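Local coordinates for oxidized polyvinyl alcohol hydrolase (Pseudomonas sp., PDB 3WL7), which hydrolyses beta-diketones such as 4,6-nonanedione and cleaves oxidized polyvinyl alcohol in the second step of polyvinyl alcohol degradation, at residues E256-N261 and A273-S278; G202-T207 and G233-Y238. The protein carries 1 engineered substitution. All coordinates share one frame; numbering follows the deposited sequence.

Contact 1: residues E256-N261 and A273-S278; sequences EKDLWN and ADYRPS. With P2D (pentane-2,4-dione), chain B.
Tyr275 and Trp260 meet where a beta hairpin, strands 259-263 and 269-274, runs into helix 275-288. With CG anti to its carbonyl carbon (chi1 -61°), Tyr275 sets its ring beside the opposing strand, where Trp260 CB lies in the ring plane, 3.9 Å from Tyr275 CE1. Both aromatics reach the bound pentane-2,4-dione: its C1 is 3.5 Å from Trp260 CD1 and 3.6 Å from Tyr275 OH. Nearer the ring's root, Asp258 crosses at about a right angle, OD1 being 3.3 Å from Tyr275 CD1, with carboxylate and ring planes 20° apart. That carboxylate bonds His303, Ser201 and Gly254 N, consistent with the acid-histidine pair of alpha/beta-hydrolases, while His303 stacks on the Tyr275 ring. With an alanine for Tyr275 the ring is gone, which is likely to open a gap beside Trp260 CB and leave the Asp258 carboxylate and His303 without the surface they pack on. Backbone bonds fix the register: Trp260 N gives to Ala273 O (2.9 Å), and Tyr275 N to Asp258 O (3.2 Å). Outermost, Arg276 NH1 bonds Leu352 O and NH2 makes a salt bridge to Glu256 OE2 (3.0 Å), in the guanidinium plane but 50° out of the carboxylate plane.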
loop_
_atom_site.group_PDB
_atom_site.type_symbol
_atom_site.label_atom_id
_atom_site.label_comp_id
_atom_site.label_asym_id
_atom_site.label_seq_id
_atom_site.Cartn_x
_atom_site.Cartn_y
_atom_site.Cartn_z
ATOM N N GLU A 256 -13.194 7.683 12.746
ATOM C CA GLU A 256 -14.357 8.373 12.201
ATOM C C GLU A 256 -14.161 9.418 11.113
ATOM O O GLU A 256 -15.039 9.623 10.242
ATOM C CB GLU A 256 -15.114 8.987 13.399
ATOM C CG GLU A 256 -15.539 7.901 14.360
ATOM C CD GLU A 256 -16.672 7.030 13.781
ATOM O OE1 GLU A 256 -17.592 7.621 13.133
ATOM O OE2 GLU A 256 -16.700 5.783 13.994
ATOM N N LYS A 257 -13.028 10.100 11.160
ATOM C CA LYS A 257 -12.721 11.138 10.214
ATOM C C LYS A 257 -11.824 10.610 9.078
ATOM O O LYS A 257 -11.328 11.409 8.284
ATOM C CB LYS A 257 -11.966 12.274 10.898
ATOM C CG LYS A 257 -12.712 13.020 12.042
ATOM C CD LYS A 257 -14.010 13.596 11.536
ATOM C CE LYS A 257 -14.506 14.758 12.465
ATOM N NZ LYS A 257 -15.882 15.257 12.063
ATOM N N ASP A 258 -11.603 9.296 8.994
ATOM C CA ASP A 258 -10.756 8.797 7.882
ATOM C C ASP A 258 -11.622 8.742 6.595
ATOM O O ASP A 258 -12.214 7.719 6.258
ATOM C CB ASP A 258 -10.208 7.446 8.284
ATOM C CG ASP A 258 -9.161 6.932 7.330
ATOM O OD1 ASP A 258 -8.905 7.633 6.340
ATOM O OD2 ASP A 258 -8.630 5.824 7.593
ATOM N N LEU A 259 -11.661 9.899 5.918
ATOM C CA LEU A 259 -12.489 10.167 4.750
ATOM C C LEU A 259 -11.695 11.035 3.797
ATOM O O LEU A 259 -10.768 11.715 4.254
ATOM C CB LEU A 259 -13.677 11.009 5.214
ATOM C CG LEU A 259 -14.594 10.344 6.253
ATOM C CD1 LEU A 259 -15.561 11.453 6.794
ATOM C CD2 LEU A 259 -15.351 9.179 5.689
ATOM N N TRP A 260 -12.052 11.073 2.511
ATOM C CA TRP A 260 -11.348 11.967 1.577
ATOM C C TRP A 260 -12.352 12.742 0.763
ATOM O O TRP A 260 -13.339 12.189 0.315
ATOM C CB TRP A 260 -10.434 11.155 0.595
ATOM C CG TRP A 260 -9.631 12.009 -0.415
ATOM C CD1 TRP A 260 -9.829 12.095 -1.778
ATOM C CD2 TRP A 260 -8.486 12.832 -0.132
ATOM N NE1 TRP A 260 -8.863 12.908 -2.352
ATOM C CE2 TRP A 260 -8.035 13.374 -1.363
ATOM C CE3 TRP A 260 -7.803 13.163 1.032
ATOM C CZ2 TRP A 260 -6.923 14.236 -1.444
ATOM C CZ3 TRP A 260 -6.693 14.028 0.955
ATOM C CH2 TRP A 260 -6.275 14.547 -0.271
ATOM N N ASN A 261 -12.109 14.041 0.644
ATOM C CA ASN A 261 -12.952 14.876 -0.175
ATOM C C ASN A 261 -12.108 15.232 -1.357
ATOM O O ASN A 261 -11.017 15.784 -1.223
ATOM C CB ASN A 261 -13.323 16.162 0.548
ATOM C CG ASN A 261 -14.100 15.890 1.808
ATOM O OD1 ASN A 261 -13.674 16.242 2.912
ATOM N ND2 ASN A 261 -15.211 15.237 1.670
ATOM N N ALA A 273 -14.480 9.269 -0.848
ATOM C CA ALA A 273 -13.938 7.999 -0.364
ATOM C C ALA A 273 -14.124 7.923 1.144
ATOM O O ALA A 273 -13.926 8.928 1.833
ATOM C CB ALA A 273 -12.452 7.874 -0.688
ATOM N N ASP A 274 -14.510 6.739 1.626
ATOM C CA ASP A 274 -14.675 6.506 3.066
ATOM C C ASP A 274 -13.832 5.255 3.336
ATOM O O ASP A 274 -14.088 4.213 2.745
ATOM C CB ASP A 274 -16.169 6.264 3.350
ATOM C CG ASP A 274 -16.451 5.936 4.807
ATOM O OD1 ASP A 274 -15.507 5.579 5.537
ATOM O OD2 ASP A 274 -17.646 6.028 5.200
ATOM N N TYR A 275 -12.850 5.364 4.229
ATOM C CA TYR A 275 -11.952 4.225 4.438
ATOM C C TYR A 275 -12.416 3.171 5.406
ATOM O O TYR A 275 -11.740 2.139 5.609
ATOM C CB TYR A 275 -10.544 4.774 4.745
ATOM C CG TYR A 275 -10.090 5.578 3.550
ATOM C CD1 TYR A 275 -10.385 6.950 3.442
ATOM C CD2 TYR A 275 -9.474 4.955 2.477
ATOM C CE1 TYR A 275 -10.082 7.674 2.291
ATOM C CE2 TYR A 275 -9.178 5.665 1.320
ATOM C CZ TYR A 275 -9.479 7.014 1.234
ATOM O OH TYR A 275 -9.192 7.759 0.106
ATOM N N ARG A 276 -13.564 3.415 6.032
ATOM C CA ARG A 276 -14.130 2.359 6.891
ATOM C C ARG A 276 -14.467 1.089 6.033
ATOM O O ARG A 276 -13.987 -0.035 6.301
ATOM C CB ARG A 276 -15.401 2.920 7.605
ATOM C CG ARG A 276 -16.067 1.841 8.495
ATOM C CD ARG A 276 -17.527 2.234 8.874
ATOM N NE ARG A 276 -17.483 3.564 9.467
ATOM C CZ ARG A 276 -17.343 3.824 10.766
ATOM N NH1 ARG A 276 -17.251 2.833 11.682
ATOM N NH2 ARG A 276 -17.224 5.098 11.138
ATOM N N PRO A 277 -15.233 1.240 4.916
ATOM C CA PRO A 277 -15.528 0.020 4.166
ATOM C C PRO A 277 -14.342 -0.603 3.448
ATOM O O PRO A 277 -14.298 -1.838 3.264
ATOM C CB PRO A 277 -16.588 0.477 3.154
ATOM C CG PRO A 277 -16.384 1.970 3.058
ATOM C CD PRO A 277 -16.123 2.347 4.496
ATOM N N SER A 278 -13.404 0.249 3.023
ATOM C CA SER A 278 -12.275 -0.308 2.271
ATOM C C SER A 278 -11.282 -1.021 3.183
ATOM O O SER A 278 -10.722 -2.062 2.771
ATOM C CB SER A 278 -11.635 0.802 1.430
ATOM O OG SER A 278 -11.095 1.797 2.250
HETATM C C1 P2D B . -8.335 9.237 -3.030
HETATM C C2 P2D B . -9.391 8.556 -3.908
HETATM C C3 P2D B . -10.393 9.399 -4.689
HETATM C C4 P2D B . -11.274 8.538 -5.596
HETATM C C5 P2D B . -12.628 9.063 -6.123
HETATM O O2 P2D B . -9.430 7.319 -3.970
HETATM O O4 P2D B . -10.897 7.416 -5.938
HETATM O O HOH W 1 -16.196 7.105 9.252
HETATM O O HOH W 2 -17.008 2.395 14.476
HETATM O O HOH W 3 -13.858 6.279 7.962
#

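Contact 2: residues G202-T207 and G233-Y238. With P2D (pentane-2,4-dione), chain B.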
loop_
_atom_site.group_PDB
_atom_site.type_symbol
_atom_site.label_atom_id
_atom_site.label_comp_id
_atom_site.label_asym_id
_atom_site.label_seq_id
_atom_site.Cartn_x
_atom_site.Cartn_y
_atom_site.Cartn_z
ATOM N N GLY A 202 -6.146 2.833 2.571
ATOM C CA GLY A 202 -6.201 2.692 1.120
ATOM C C GLY A 202 -7.602 2.280 0.709
ATOM O O GLY A 202 -8.379 1.777 1.519
ATOM N N GLU A 203 -7.916 2.478 -0.564
ATOM C CA GLU A 203 -9.206 2.031 -1.101
ATOM C C GLU A 203 -9.161 0.563 -1.513
ATOM O O GLU A 203 -8.060 -0.040 -1.718
ATOM C CB GLU A 203 -9.562 2.870 -2.338
ATOM C CG GLU A 203 -10.654 3.974 -2.078
ATOM C CD GLU A 203 -12.067 3.397 -1.903
ATOM O OE1 GLU A 203 -13.016 4.248 -1.903
ATOM O OE2 GLU A 203 -12.294 2.150 -1.755
ATOM N N TRP A 204 -10.379 -0.004 -1.691
ATOM C CA TRP A 204 -10.612 -1.333 -2.225
ATOM C C TRP A 204 -11.468 -1.188 -3.519
ATOM O O TRP A 204 -11.421 -2.019 -4.407
ATOM C CB TRP A 204 -11.362 -2.183 -1.213
ATOM C CG TRP A 204 -11.266 -3.674 -1.464
ATOM C CD1 TRP A 204 -12.236 -4.492 -1.991
ATOM C CD2 TRP A 204 -10.138 -4.507 -1.173
ATOM N NE1 TRP A 204 -11.766 -5.798 -2.050
ATOM C CE2 TRP A 204 -10.485 -5.833 -1.547
ATOM C CE3 TRP A 204 -8.858 -4.259 -0.642
ATOM C CZ2 TRP A 204 -9.595 -6.924 -1.398
ATOM C CZ3 TRP A 204 -7.966 -5.324 -0.491
ATOM C CH2 TRP A 204 -8.339 -6.650 -0.862
ATOM N N TYR A 205 -12.207 -0.097 -3.617
ATOM C CA TYR A 205 -13.093 0.191 -4.769
ATOM C C TYR A 205 -14.069 -0.966 -4.925
ATOM O O TYR A 205 -14.188 -1.598 -5.988
ATOM C CB TYR A 205 -12.299 0.370 -6.047
ATOM C CG TYR A 205 -11.267 1.470 -6.043
ATOM C CD1 TYR A 205 -11.622 2.796 -5.743
ATOM C CD2 TYR A 205 -9.945 1.193 -6.453
ATOM C CE1 TYR A 205 -10.659 3.852 -5.884
ATOM C CE2 TYR A 205 -8.985 2.235 -6.599
ATOM C CZ TYR A 205 -9.367 3.546 -6.314
ATOM O OH TYR A 205 -8.446 4.566 -6.498
ATOM N N VAL A 206 -14.794 -1.198 -3.837
ATOM C CA VAL A 206 -15.731 -2.316 -3.801
ATOM C C VAL A 206 -16.673 -2.356 -5.030
ATOM O O VAL A 206 -17.229 -1.325 -5.480
ATOM C CB VAL A 206 -16.547 -2.282 -2.490
ATOM C CG1 VAL A 206 -17.738 -3.285 -2.565
ATOM C CG2 VAL A 206 -15.629 -2.633 -1.342
ATOM N N THR A 207 -16.822 -3.560 -5.592
ATOM C CA THR A 207 -17.749 -3.773 -6.730
ATOM C C THR A 207 -18.727 -4.878 -6.352
ATOM O O THR A 207 -18.633 -5.480 -5.294
ATOM C CB THR A 207 -17.026 -4.296 -8.003
ATOM O OG1 THR A 207 -16.493 -5.618 -7.753
ATOM C CG2 THR A 207 -15.906 -3.345 -8.382
ATOM N N GLY A 233 -13.283 -6.028 -5.734
ATOM C CA GLY A 233 -12.973 -4.594 -5.823
ATOM C C GLY A 233 -12.064 -4.259 -6.997
ATOM O O GLY A 233 -11.258 -5.106 -7.414
ATOM N N ARG A 234 -12.183 -3.026 -7.512
ATOM C CA ARG A 234 -11.374 -2.531 -8.621
ATOM C C ARG A 234 -9.887 -2.360 -8.292
ATOM O O ARG A 234 -9.071 -2.203 -9.207
ATOM C CB ARG A 234 -11.956 -1.199 -9.127
ATOM C CG ARG A 234 -13.362 -1.397 -9.684
ATOM C CD ARG A 234 -13.860 -0.105 -10.295
ATOM N NE ARG A 234 -14.299 0.837 -9.263
ATOM C CZ ARG A 234 -13.891 2.099 -9.186
ATOM N NH1 ARG A 234 -13.005 2.578 -10.051
ATOM N NH2 ARG A 234 -14.444 2.945 -8.308
ATOM N N VAL A 235 -9.514 -2.450 -7.013
ATOM C CA VAL A 235 -8.082 -2.355 -6.630
ATOM C C VAL A 235 -7.338 -3.617 -7.098
ATOM O O VAL A 235 -6.116 -3.565 -7.332
ATOM C CB VAL A 235 -7.934 -2.223 -5.064
ATOM C CG1 VAL A 235 -8.363 -3.537 -4.357
ATOM C CG2 VAL A 235 -6.487 -1.850 -4.683
ATOM N N GLY A 236 -8.060 -4.733 -7.281
ATOM C CA GLY A 236 -7.319 -5.952 -7.584
ATOM C C GLY A 236 -7.768 -6.664 -8.818
ATOM O O GLY A 236 -8.475 -6.119 -9.658
ATOM N N PRO A 237 -7.336 -7.901 -8.959
ATOM C CA PRO A 237 -7.711 -8.742 -10.099
ATOM C C PRO A 237 -9.225 -8.938 -9.996
ATOM O O PRO A 237 -9.770 -8.871 -8.880
ATOM C CB PRO A 237 -7.034 -10.108 -9.767
ATOM C CG PRO A 237 -5.896 -9.753 -8.866
ATOM C CD PRO A 237 -6.449 -8.588 -8.000
ATOM N N TYR A 238 -9.900 -9.171 -11.129
ATOM C CA TYR A 238 -11.313 -9.560 -11.101
ATOM C C TYR A 238 -11.439 -10.955 -11.753
ATOM O O TYR A 238 -11.075 -11.106 -12.918
ATOM C CB TYR A 238 -12.223 -8.598 -11.856
ATOM C CG TYR A 238 -13.631 -9.186 -11.800
ATOM C CD1 TYR A 238 -14.339 -9.210 -10.563
ATOM C CD2 TYR A 238 -14.156 -9.913 -12.871
ATOM C CE1 TYR A 238 -15.509 -9.976 -10.416
ATOM C CE2 TYR A 238 -15.336 -10.653 -12.738
ATOM C CZ TYR A 238 -16.001 -10.684 -11.495
ATOM O OH TYR A 238 -17.129 -11.458 -11.353
HETATM C C1 P2D B . -8.335 9.237 -3.030
HETATM C C2 P2D B . -9.391 8.556 -3.908
HETATM C C3 P2D B . -10.393 9.399 -4.689
HETATM C C4 P2D B . -11.274 8.538 -5.596
HETATM C C5 P2D B . -12.628 9.063 -6.123
HETATM O O2 P2D B . -9.430 7.319 -3.970
HETATM O O4 P2D B . -10.897 7.416 -5.938
HETATM O O HOH W 4 -16.520 0.263 -7.565
#
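Val235 lays its CG1 methyl over one face of the Trp204 indole, 4.0 Å from the centroid of the six-membered ring and 22° off the normal, a CH-pi contact. The methyl gets there because CG1 stands between its backbone N and carbonyl carbon (chi1 68°). One residue on from Trp204 and one back from Val235, Tyr205 and Arg234 cross at about a right angle: their CB atoms are 3.5 Å apart, and Tyr205 CB sits over a guanidinium face. Thr207 CG2 flanks the same arginine, 3.5 Å from Arg234 CG. Between the two backbones, two successive carbonyls are gripped by two successive amides of the type I turn 233-236: Arg234 N to Tyr205 O at 2.9 Å, Val235 N to Trp204 O at 3.3 Å. Gly233 CA adds C-H...O contacts to both oxygens, where any side chain would run into Trp204 O.

Further out, Glu203 OE2 accepts from Trp204 N and Tyr205 N, at 2.9 Å each. Trp204 NE1 bonds His231 O. The Tyr205 ring, bonded through OH to Glu131 and packed on Arg234 at CB, turns its edge to bound pentane-2,4-dione, CE1 being 3.6 Å from its O4. Glu203 OE1, 6.7 Å from Arg234 NH2, is too far for a salt bridge; Arg133 O and Asn125 OD1 take Arg234 NH1, implying that neutral acceptors, not an ion pair between the segments, hold this arginine.

How the contacts relate
Contact 2 is a buried junction of the loop after strand 196-199, leading to helix 216-225, with the loop from that helix to strand 247-253, whereas contact 1, made of a hairpin and the start of helix 275-288, is partly buried and ends in a surface ion pair. Both touch pentane-2,4-dione, so they supply separate parts of one pocket. They also touch each other: Ser278 OG lies 2.8 Å from Gly202 O, probably hydrogen-bonded, and Ser278 CB packs 3.5 Å from Trp204 N, which ties helix 275-288 to the loop 202-207. The chemistry follows the setting: regular strand pairing and a salt bridge in contact 1, irregular backbone bonds and aromatic or guanidinium packing in contact 2.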